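Local coordinates for protein chitinase (Thermococcus chitonophagus, PDB 5XSX) that probably cleaves chitin internally as an endochitinase, and here comprises a beta-sandwich domain followed by a mainly helical domain that binds N-acetylglucosamine units, at residues A[211-216]-A[372-377]; A[166-171]-A[178-183]. All coordinates share one frame; numbering follows the deposited sequence.

Contact 1: residues A[211-216]-A[372-377]; sequences AKENWG and GGHVPT. With NAG (2-acetamido-2-deoxy-beta-D-glucopyranose), chain C; NAG (2-acetamido-2-deoxy-beta-D-glucopyranose), chain B; NAG (2-acetamido-2-deoxy-beta-D-glucopyranose), chain D.
The imidazole of H374 meets E213 at its edge. O6 of the chain C NAG also sits at the ring edge, near its plane, 3.4 Å from H374 CD2. K212 CG approaches this ring obliquely, 3.6 Å from H374 CD2. The second flat ring, W215, has A211 O over one face, offset toward the rim. The chain B NAG comes at it obliquely, with its C6 3.6 Å from W215 CD1.

H374 NE2 donates to E213 OE1 at 2.6 Å, with a bent N-H...O angle of 138°. The carboxylate and ring planes are 51° apart, and the nitrogen comes from above the carboxylate plane. On the other side of the imidazole, ND1 has a weak hydrogen bond to D333, which helps fix the ring's rotation. E213 OE1 also accepts a bond from O6 of the chain D NAG at 2.9 Å.

These side chains gather round the bound sugars in the helical domain. E213 and K212 lie on helix 203-214. H374 opens helix 374-387, with G373 at its N-cap position.

K212 runs between helix 203-214 and the 372-377 segment. A bend at chi2 (61°) carries K212 CD past T377 OG1 at 3.4 Å, the two side chains crossing at about a right angle. K212 NZ then reaches G372 O at 2.6 Å from above the carbonyl plane. K212 NZ also donates to O3 of the chain B NAG at 2.8 Å, and N174 OD1 is a further partner. An alanine in place of K212 would probably leave G372 O and this sugar hydroxyl without their shared donor and open a gap beside T377. The backbone O of E213 accepts a weak bond from N2 of the chain C NAG.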
loop_
_atom_site.group_PDB
_atom_site.type_symbol
_atom_site.label_atom_id
_atom_site.label_comp_id
_atom_site.label_asym_id
_atom_site.label_seq_id
_atom_site.Cartn_x
_atom_site.Cartn_y
_atom_site.Cartn_z
ATOM N N ALA A 211 -5.921 6.196 16.626
ATOM C CA ALA A 211 -6.622 6.382 17.891
ATOM C C ALA A 211 -6.027 5.494 18.980
ATOM O O ALA A 211 -5.790 5.943 20.102
ATOM C CB ALA A 211 -8.106 6.095 17.721
ATOM N N LYS A 212 -5.786 4.231 18.642
ATOM C CA LYS A 212 -5.220 3.271 19.582
ATOM C C LYS A 212 -3.762 3.591 19.905
ATOM O O LYS A 212 -3.323 3.444 21.046
ATOM C CB LYS A 212 -5.332 1.851 19.021
ATOM C CG LYS A 212 -4.564 0.800 19.808
ATOM C CD LYS A 212 -5.073 0.696 21.234
ATOM C CE LYS A 212 -4.159 -0.170 22.085
ATOM N NZ LYS A 212 -4.576 -0.174 23.514
ATOM N N GLU A 213 -3.020 4.037 18.898
ATOM C CA GLU A 213 -1.589 4.266 19.053
ATOM C C GLU A 213 -1.255 5.474 19.929
ATOM O O GLU A 213 -0.358 5.400 20.768
ATOM C CB GLU A 213 -0.931 4.427 17.681
ATOM C CG GLU A 213 -0.876 3.144 16.862
ATOM C CD GLU A 213 0.019 2.082 17.481
ATOM O OE1 GLU A 213 -0.093 0.905 17.078
ATOM O OE2 GLU A 213 0.838 2.420 18.363
ATOM N N ASN A 214 -1.969 6.580 19.739
ATOM C CA ASN A 214 -1.638 7.811 20.453
ATOM C C ASN A 214 -2.773 8.835 20.465
ATOM O O ASN A 214 -2.525 10.042 20.466
ATOM C CB ASN A 214 -0.380 8.438 19.839
ATOM C CG ASN A 214 0.270 9.463 20.747
ATOM O OD1 ASN A 214 0.029 9.482 21.954
ATOM N ND2 ASN A 214 1.097 10.326 20.169
ATOM N N TRP A 215 -4.013 8.351 20.477
ATOM C CA TRP A 215 -5.194 9.219 20.501
ATOM C C TRP A 215 -5.167 10.278 19.401
ATOM O O TRP A 215 -5.664 11.388 19.589
ATOM C CB TRP A 215 -5.329 9.914 21.860
ATOM C CG TRP A 215 -5.781 9.023 22.973
ATOM C CD1 TRP A 215 -4.991 8.372 23.875
ATOM C CD2 TRP A 215 -7.133 8.696 23.313
ATOM N NE1 TRP A 215 -5.767 7.655 24.752
ATOM C CE2 TRP A 215 -7.086 7.838 24.429
ATOM C CE3 TRP A 215 -8.378 9.045 22.782
ATOM C CZ2 TRP A 215 -8.236 7.321 25.024
ATOM C CZ3 TRP A 215 -9.520 8.532 23.373
ATOM C CH2 TRP A 215 -9.441 7.679 24.482
ATOM N N GLY A 216 -4.581 9.934 18.260
ATOM C CA GLY A 216 -4.402 10.893 17.186
ATOM C C GLY A 216 -5.698 11.306 16.520
ATOM O O GLY A 216 -5.823 12.428 16.032
ATOM N N GLY A 372 -1.823 -3.843 24.959
ATOM C CA GLY A 372 -2.976 -3.075 25.385
ATOM C C GLY A 372 -4.229 -3.430 24.609
ATOM O O GLY A 372 -5.100 -2.584 24.401
ATOM N N GLY A 373 -4.322 -4.687 24.184
ATOM C CA GLY A 373 -5.446 -5.141 23.386
ATOM C C GLY A 373 -5.510 -4.393 22.070
ATOM O O GLY A 373 -6.566 -3.908 21.673
ATOM N N HIS A 374 -4.368 -4.304 21.396
ATOM C CA HIS A 374 -4.242 -3.521 20.173
ATOM C C HIS A 374 -5.190 -3.990 19.072
ATOM O O HIS A 374 -5.975 -3.203 18.543
ATOM C CB HIS A 374 -2.800 -3.569 19.667
ATOM C CG HIS A 374 -2.524 -2.629 18.537
ATOM N ND1 HIS A 374 -2.828 -2.929 17.226
ATOM C CD2 HIS A 374 -1.968 -1.395 18.520
ATOM C CE1 HIS A 374 -2.472 -1.920 16.453
ATOM N NE2 HIS A 374 -1.947 -0.976 17.212
ATOM N N VAL A 375 -5.114 -5.273 18.736
ATOM C CA VAL A 375 -5.912 -5.834 17.648
ATOM C C VAL A 375 -7.433 -5.728 17.861
ATOM O O VAL A 375 -8.138 -5.271 16.963
ATOM C CB VAL A 375 -5.530 -7.311 17.392
ATOM C CG1 VAL A 375 -6.492 -7.955 16.411
ATOM C CG2 VAL A 375 -4.101 -7.405 16.881
ATOM N N PRO A 376 -7.949 -6.135 19.040
ATOM C CA PRO A 376 -9.410 -6.042 19.170
ATOM C C PRO A 376 -9.940 -4.605 19.159
ATOM O O PRO A 376 -11.047 -4.379 18.673
ATOM C CB PRO A 376 -9.685 -6.707 20.523
ATOM C CG PRO A 376 -8.412 -6.584 21.273
ATOM C CD PRO A 376 -7.336 -6.723 20.245
ATOM N N THR A 377 -9.164 -3.657 19.680
ATOM C CA THR A 377 -9.581 -2.256 19.693
ATOM C C THR A 377 -9.743 -1.704 18.281
ATOM O O THR A 377 -10.770 -1.109 17.954
ATOM C CB THR A 377 -8.577 -1.365 20.454
ATOM O OG1 THR A 377 -7.247 -1.638 19.996
ATOM C CG2 THR A 377 -8.657 -1.616 21.950
HETATM C C1 NAG C . 0.063 3.493 23.375
HETATM C C2 NAG C . 1.491 3.960 23.318
HETATM C C3 NAG C . 2.211 3.541 22.088
HETATM C C4 NAG C . 2.114 2.079 21.887
HETATM C C5 NAG C . 0.667 1.679 21.766
HETATM C C6 NAG C . 0.563 0.205 21.568
HETATM C C7 NAG C . 2.565 6.060 24.160
HETATM C C8 NAG C . 2.570 7.593 24.241
HETATM N N2 NAG C . 1.533 5.407 23.413
HETATM O O3 NAG C . 3.604 3.919 22.211
HETATM O O4 NAG C . 2.850 1.691 20.690
HETATM O O5 NAG C . -0.108 2.068 22.971
HETATM O O6 NAG C . -0.807 -0.183 21.518
HETATM O O7 NAG C . 3.428 5.404 24.731
HETATM C C1 NAG B . -3.221 3.594 27.373
HETATM C C2 NAG B . -3.225 2.335 26.539
HETATM C C3 NAG B . -2.131 2.314 25.538
HETATM C C4 NAG B . -1.787 3.626 24.868
HETATM C C5 NAG B . -2.143 4.905 25.613
HETATM C C6 NAG B . -2.390 6.004 24.625
HETATM C C7 NAG B . -4.060 0.108 27.377
HETATM C C8 NAG B . -3.916 -1.094 28.331
HETATM N N2 NAG B . -3.096 1.197 27.432
HETATM O O1 NAG B . -4.308 3.560 28.199
HETATM O O3 NAG B . -2.487 1.366 24.479
HETATM O O4 NAG B . -0.356 3.634 24.737
HETATM O O5 NAG B . -3.325 4.780 26.484
HETATM O O6 NAG B . -1.363 6.983 24.710
HETATM O O7 NAG B . -4.973 0.147 26.580
HETATM C C1 NAG D . 3.853 0.838 20.218
HETATM C C2 NAG D . 4.616 -0.430 20.444
HETATM C C3 NAG D . 5.634 -0.668 19.395
HETATM C C4 NAG D . 5.075 -0.604 17.999
HETATM C C5 NAG D . 4.229 0.643 17.785
HETATM C C6 NAG D . 3.519 0.538 16.490
HETATM C C7 NAG D . 4.660 -1.058 22.929
HETATM C C8 NAG D . 5.345 -1.020 24.324
HETATM N N2 NAG D . 5.282 -0.383 21.776
HETATM O O3 NAG D . 6.220 -1.972 19.618
HETATM O O4 NAG D . 6.174 -0.584 17.034
HETATM O O5 NAG D . 3.241 0.858 18.836
HETATM O O6 NAG D . 2.453 -0.399 16.606
HETATM O O7 NAG D . 3.610 -1.646 22.791
#

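Contact 2: residues A[166-171]-A[178-183]; sequences LADIDY and SARMWV
I169 and A179 form an antiparallel hydrogen-bonded pair. I169 N donates to A179 O at 2.6 Å. A179 N returns a bond to I169 O at 3.1 Å, in the carbonyl plane and on a lone pair. A weak bond, M181 N to A167 O at 3.4 Å, lies just beyond the paired residues. The side chains of I169 and A179 meet on one face of the sheet, CB to CB 3.9 Å. M181 curls back toward them. Its CG stands beside the backbone N (chi1 -67°) and the chain bends again at chi2 and chi3, which brings M181 CE to 3.6 Å from I169 CG1. Further along, L166 CD2 touches V183 CG2 at 4.0 Å and lies against the backbone of M181.

D168 and R180 are the non-hydrogen-bonded pair, on the other face. Their salt bridge is long, D168 OD2 to R180 NH1 3.6 Å, and the carboxylate and guanidinium planes are 69° apart. The other carboxylate oxygen, OD1, pairs with R391, which also binds L166 O.

The next shell packs on and bonds to 178-183. I381 and M385 of helix 374-387 pack on M181. T220 binds S178 O, and backbone bonds join R180 to V219. Strands 168-169 and 179-181 make a beta hairpin, which strand 218-219 extends into a small three-stranded antiparallel sheet.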
loop_
_atom_site.group_PDB
_atom_site.type_symbol
_atom_site.label_atom_id
_atom_site.label_comp_id
_atom_site.label_asym_id
_atom_site.label_seq_id
_atom_site.Cartn_x
_atom_site.Cartn_y
_atom_site.Cartn_z
ATOM N N LEU A 166 -17.600 9.176 11.654
ATOM C CA LEU A 166 -17.316 9.820 12.930
ATOM C C LEU A 166 -18.292 9.348 14.003
ATOM O O LEU A 166 -19.086 10.131 14.524
ATOM C CB LEU A 166 -17.378 11.341 12.786
ATOM C CG LEU A 166 -16.442 11.935 11.733
ATOM C CD1 LEU A 166 -16.626 13.441 11.634
ATOM C CD2 LEU A 166 -14.994 11.587 12.046
ATOM N N ALA A 167 -18.224 8.061 14.329
ATOM C CA ALA A 167 -19.153 7.459 15.277
ATOM C C ALA A 167 -18.636 7.526 16.708
ATOM O O ALA A 167 -17.430 7.597 16.944
ATOM C CB ALA A 167 -19.430 6.014 14.892
ATOM N N ASP A 168 -19.563 7.511 17.661
ATOM C CA ASP A 168 -19.206 7.417 19.070
ATOM C C ASP A 168 -18.740 6.000 19.377
ATOM O O ASP A 168 -19.262 5.035 18.819
ATOM C CB ASP A 168 -20.389 7.798 19.963
ATOM C CG ASP A 168 -20.789 9.253 19.814
ATOM O OD1 ASP A 168 -21.643 9.552 18.953
ATOM O OD2 ASP A 168 -20.252 10.096 20.562
ATOM N N ILE A 169 -17.759 5.877 20.263
ATOM C CA ILE A 169 -17.205 4.570 20.596
ATOM C C ILE A 169 -17.544 4.163 22.025
ATOM O O ILE A 169 -17.010 4.720 22.986
ATOM C CB ILE A 169 -15.679 4.545 20.411
ATOM C CG1 ILE A 169 -15.312 4.998 18.997
ATOM C CG2 ILE A 169 -15.130 3.154 20.691
ATOM C CD1 ILE A 169 -15.945 4.166 17.902
ATOM N N ASP A 170 -18.436 3.186 22.154
ATOM C CA ASP A 170 -18.821 2.662 23.457
ATOM C C ASP A 170 -17.713 1.778 24.019
ATOM O O ASP A 170 -17.575 1.633 25.235
ATOM C CB ASP A 170 -20.129 1.874 23.354
ATOM C CG ASP A 170 -21.257 2.695 22.761
ATOM O OD1 ASP A 170 -21.314 3.914 23.028
ATOM O OD2 ASP A 170 -22.087 2.123 22.023
ATOM N N TYR A 171 -16.929 1.195 23.119
ATOM C CA TYR A 171 -15.814 0.330 23.489
ATOM C C TYR A 171 -14.772 1.100 24.298
ATOM O O TYR A 171 -14.433 2.234 23.959
ATOM C CB TYR A 171 -15.179 -0.273 22.231
ATOM C CG TYR A 171 -14.161 -1.362 22.495
ATOM C CD1 TYR A 171 -12.835 -1.052 22.756
ATOM C CD2 TYR A 171 -14.527 -2.702 22.468
ATOM C CE1 TYR A 171 -11.903 -2.042 22.996
ATOM C CE2 TYR A 171 -13.600 -3.701 22.704
ATOM C CZ TYR A 171 -12.289 -3.364 22.967
ATOM O OH TYR A 171 -11.359 -4.350 23.203
ATOM N N SER A 178 -15.534 6.298 27.257
ATOM C CA SER A 178 -16.014 6.345 25.883
ATOM C C SER A 178 -15.031 7.107 25.006
ATOM O O SER A 178 -14.012 7.602 25.486
ATOM C CB SER A 178 -17.396 6.993 25.815
ATOM O OG SER A 178 -17.352 8.335 26.269
ATOM N N ALA A 179 -15.341 7.200 23.718
ATOM C CA ALA A 179 -14.493 7.924 22.781
ATOM C C ALA A 179 -15.291 8.395 21.573
ATOM O O ALA A 179 -16.319 7.812 21.228
ATOM C CB ALA A 179 -13.326 7.055 22.342
ATOM N N ARG A 180 -14.812 9.457 20.935
ATOM C CA ARG A 180 -15.465 10.003 19.753
ATOM C C ARG A 180 -14.455 10.207 18.627
ATOM O O ARG A 180 -13.441 10.883 18.808
ATOM C CB ARG A 180 -16.161 11.324 20.091
ATOM C CG ARG A 180 -16.920 11.950 18.933
ATOM C CD ARG A 180 -17.509 13.295 19.333
ATOM N NE ARG A 180 -18.178 13.961 18.220
ATOM C CZ ARG A 180 -19.487 13.911 17.995
ATOM N NH1 ARG A 180 -20.279 13.228 18.810
ATOM N NH2 ARG A 180 -20.006 14.549 16.956
ATOM N N MET A 181 -14.732 9.613 17.470
ATOM C CA MET A 181 -13.842 9.723 16.319
ATOM C C MET A 181 -13.765 11.162 15.824
ATOM O O MET A 181 -14.787 11.821 15.638
ATOM C CB MET A 181 -14.302 8.796 15.194
ATOM C CG MET A 181 -14.175 7.314 15.518
ATOM S SD MET A 181 -12.470 6.799 15.813
ATOM C CE MET A 181 -12.446 6.660 17.599
ATOM N N TRP A 182 -12.544 11.643 15.608
ATOM C CA TRP A 182 -12.328 13.046 15.284
ATOM C C TRP A 182 -11.161 13.246 14.320
ATOM O O TRP A 182 -10.047 12.788 14.574
ATOM C CB TRP A 182 -12.093 13.843 16.570
ATOM C CG TRP A 182 -11.836 15.302 16.355
ATOM C CD1 TRP A 182 -12.727 16.233 15.909
ATOM C CD2 TRP A 182 -10.612 16.004 16.602
ATOM N NE1 TRP A 182 -12.130 17.469 15.851
ATOM C CE2 TRP A 182 -10.832 17.356 16.272
ATOM C CE3 TRP A 182 -9.349 15.619 17.065
ATOM C CZ2 TRP A 182 -9.837 18.324 16.388
ATOM C CZ3 TRP A 182 -8.364 16.583 17.179
ATOM C CH2 TRP A 182 -8.613 17.920 16.844
ATOM N N VAL A 183 -11.426 13.929 13.211
ATOM C CA VAL A 183 -10.379 14.283 12.260
ATOM C C VAL A 183 -9.747 15.618 12.649
ATOM O O VAL A 183 -10.404 16.657 12.586
ATOM C CB VAL A 183 -10.926 14.366 10.823
ATOM C CG1 VAL A 183 -9.809 14.719 9.851
ATOM C CG2 VAL A 183 -11.586 13.054 10.429
#

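Overall arrangement
The chain first builds the N-terminal beta sandwich, then enters the helical domain where both contacts lie. Contact 2 comes first and closes a short hairpin loop of six residues. Contact 1 opens later, so the two follow in series and neither nests nor crosses. It closes a long loop of 155 residues, about half helical, and brings helix 203-214 to the start of helix 374-387. Strand 218-219, within that loop, joins the sheet of contact 2. The contact centres are about 13 Å apart. They touch where Y171 meets P376 and T377, and where W215 meets A179. The small sheet therefore packs against the segments that hold the sugars.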